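Local coordinates for acetyl-CoA hydrolase/transferase family protein (Porphyromonas gingivalis, PDB 2NVV) that probably hydrolyses acetyl-CoA or exchanges CoA between acetate and other acyl groups, and binds zinc between its two subunits, at residues Ile362-Val367 and His411-Glu416. Numbering follows the deposited sequence.
Sequences INSTHV and HHDHSE. With ZN (zinc ion), chain H; ZN (zinc ion), chain G.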
loop_
_atom_site.group_PDB
_atom_site.type_symbol
_atom_site.label_atom_id
_atom_site.label_comp_id
_atom_site.label_asym_id
_atom_site.label_seq_id
_atom_site.Cartn_x
_atom_site.Cartn_y
_atom_site.Cartn_z
ATOM N N ILE A 362 -11.627 2.137 3.926
ATOM C CA ILE A 362 -12.134 3.269 3.157
ATOM C C ILE A 362 -12.389 2.973 1.673
ATOM O O ILE A 362 -11.627 2.273 1.018
ATOM C CB ILE A 362 -11.159 4.499 3.270
ATOM C CG1 ILE A 362 -11.460 5.305 4.536
ATOM C CG2 ILE A 362 -11.317 5.436 2.074
ATOM C CD1 ILE A 362 -11.188 4.605 5.809
ATOM N N ASN A 363 -13.492 3.527 1.176
ATOM C CA ASN A 363 -13.896 3.416 -0.216
ATOM C C ASN A 363 -13.768 4.840 -0.730
ATOM O O ASN A 363 -14.374 5.765 -0.179
ATOM C CB ASN A 363 -15.356 2.962 -0.319
ATOM C CG ASN A 363 -15.906 3.039 -1.735
ATOM O OD1 ASN A 363 -15.240 3.489 -2.655
ATOM N ND2 ASN A 363 -17.137 2.600 -1.905
ATOM N N SER A 364 -12.956 5.040 -1.759
ATOM C CA SER A 364 -12.814 6.384 -2.297
ATOM C C SER A 364 -13.053 6.434 -3.794
ATOM O O SER A 364 -12.674 7.402 -4.453
ATOM C CB SER A 364 -11.431 6.973 -1.955
ATOM O OG SER A 364 -10.402 6.013 -1.973
ATOM N N THR A 365 -13.727 5.418 -4.329
ATOM C CA THR A 365 -13.961 5.372 -5.761
ATOM C C THR A 365 -15.310 4.862 -6.279
ATOM O O THR A 365 -15.827 5.400 -7.257
ATOM C CB THR A 365 -12.855 4.537 -6.450
ATOM O OG1 THR A 365 -12.752 3.264 -5.803
ATOM C CG2 THR A 365 -11.519 5.229 -6.367
ATOM N N HIS A 366 -15.884 3.835 -5.657
ATOM C CA HIS A 366 -17.144 3.280 -6.159
ATOM C C HIS A 366 -18.401 3.586 -5.370
ATOM O O HIS A 366 -18.485 3.273 -4.194
ATOM C CB HIS A 366 -17.035 1.761 -6.300
ATOM C CG HIS A 366 -16.139 1.320 -7.416
ATOM N ND1 HIS A 366 -14.799 1.648 -7.470
ATOM C CD2 HIS A 366 -16.388 0.571 -8.518
ATOM C CE1 HIS A 366 -14.264 1.119 -8.556
ATOM N NE2 HIS A 366 -15.206 0.461 -9.210
ATOM N N VAL A 367 -19.387 4.185 -6.028
ATOM C CA VAL A 367 -20.654 4.486 -5.378
ATOM C C VAL A 367 -21.427 3.165 -5.337
ATOM O O VAL A 367 -21.584 2.496 -6.358
ATOM C CB VAL A 367 -21.467 5.548 -6.172
ATOM C CG1 VAL A 367 -22.846 5.753 -5.525
ATOM C CG2 VAL A 367 -20.707 6.867 -6.207
ATOM N N HIS A 411 -16.792 -1.128 -1.537
ATOM C CA HIS A 411 -15.590 -1.190 -2.358
ATOM C C HIS A 411 -14.411 -0.783 -1.497
ATOM O O HIS A 411 -14.409 0.305 -0.932
ATOM C CB HIS A 411 -15.688 -0.234 -3.545
ATOM C CG HIS A 411 -14.536 -0.338 -4.491
ATOM N ND1 HIS A 411 -14.385 -1.396 -5.362
ATOM C CD2 HIS A 411 -13.458 0.459 -4.677
ATOM C CE1 HIS A 411 -13.264 -1.245 -6.045
ATOM N NE2 HIS A 411 -12.683 -0.129 -5.647
ATOM N N HIS A 412 -13.409 -1.651 -1.397
ATOM C CA HIS A 412 -12.235 -1.364 -0.587
ATOM C C HIS A 412 -11.072 -0.758 -1.369
ATOM O O HIS A 412 -10.525 -1.378 -2.274
ATOM C CB HIS A 412 -11.743 -2.634 0.111
ATOM C CG HIS A 412 -12.713 -3.209 1.099
ATOM N ND1 HIS A 412 -12.407 -3.373 2.436
ATOM C CD2 HIS A 412 -13.974 -3.673 0.943
ATOM C CE1 HIS A 412 -13.439 -3.911 3.061
ATOM N NE2 HIS A 412 -14.403 -4.103 2.179
ATOM N N ASP A 413 -10.698 0.462 -0.998
ATOM C CA ASP A 413 -9.567 1.146 -1.611
ATOM C C ASP A 413 -8.411 1.234 -0.613
ATOM O O ASP A 413 -7.239 1.167 -1.003
ATOM C CB ASP A 413 -9.972 2.537 -2.089
ATOM C CG ASP A 413 -10.751 2.490 -3.376
ATOM O OD1 ASP A 413 -10.294 1.795 -4.302
ATOM O OD2 ASP A 413 -11.812 3.143 -3.473
ATOM N N HIS A 414 -8.738 1.377 0.672
ATOM C CA HIS A 414 -7.717 1.440 1.723
ATOM C C HIS A 414 -8.141 0.516 2.854
ATOM O O HIS A 414 -9.303 0.505 3.233
ATOM C CB HIS A 414 -7.552 2.881 2.204
ATOM C CG HIS A 414 -7.340 3.853 1.085
ATOM N ND1 HIS A 414 -8.384 4.463 0.422
ATOM C CD2 HIS A 414 -6.211 4.241 0.448
ATOM C CE1 HIS A 414 -7.909 5.185 -0.577
ATOM N NE2 HIS A 414 -6.594 5.067 -0.584
ATOM N N SER A 415 -7.203 -0.265 3.382
ATOM C CA SER A 415 -7.514 -1.215 4.435
ATOM C C SER A 415 -7.211 -0.765 5.864
ATOM O O SER A 415 -6.498 0.223 6.097
ATOM C CB SER A 415 -6.781 -2.528 4.186
ATOM O OG SER A 415 -5.458 -2.458 4.674
ATOM N N GLU A 416 -7.762 -1.526 6.810
ATOM C CA GLU A 416 -7.599 -1.292 8.237
ATOM C C GLU A 416 -6.135 -1.137 8.630
ATOM O O GLU A 416 -5.817 -0.492 9.626
ATOM C CB GLU A 416 -8.206 -2.466 9.018
ATOM C CG GLU A 416 -7.680 -3.837 8.596
ATOM C CD GLU A 416 -8.140 -4.950 9.525
ATOM O OE1 GLU A 416 -7.965 -6.142 9.183
ATOM O OE2 GLU A 416 -8.672 -4.631 10.605
HETATM ZN ZN ZN H . -10.450 0.219 -6.215
HETATM ZN ZN ZN G . -6.629 -7.156 7.281
HETATM O O HOH W 1 -11.392 1.942 -7.580
HETATM O O HOH W 2 -7.467 -5.571 5.681
HETATM O O HOH W 3 -9.435 -1.110 -4.819
#
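The imidazoles of His366 and His411 lie face to face, centroids 3.8 Å apart and planes 27° from parallel. ND1 of His366 sits over the centre of the His411 ring, whereas His411 CE1 meets the other ring nearer its rim. The plane of the His411 ring runs on to OD2 of Asp413, and Thr365 OG1 lies at the edge of His366, accepting from its ND1 within the ring plane. His411 swings its ring away from the backbone N (chi1 -175°), which carries it over His366, and its NE2 binds zinc at 2.3 Å.

A carboxylate suits position 413 because its two oxygens divide the work. OD1 binds the metal, while OD2 takes Thr365 OG1 on its syn lone pair and the backbone N of Ser364 on its anti one. Thr365 OG1, on a small hydroxyl residue, also accepts from a zinc-bound water, 2.6 Å away, making it a second-shell partner. Asn363 shapes the turn beneath: its OD1 accepts from the backbone N of both Thr365 and His366, and its ND2 gives a 2.7 Å bond to His366 O. Within the turn, Ser364 OG lies at the edge of the His414 ring, and Ile362 CG2, just before it, rests 3.5 Å from His414 ND1.

Asp413 and His414 both face Ile362, forming a classic beta bulge in which Ile362 O accepts from both backbone N atoms, and Ile362 N returns a bond to His414 O. Glu416 and His417 of the second subunit complete the zinc site, and this chain's own pair binds the other ion with His411 and Asp413 of that subunit: a reciprocal intersubunit metal site in the C-terminal acetyl-CoA hydrolase/transferase domain.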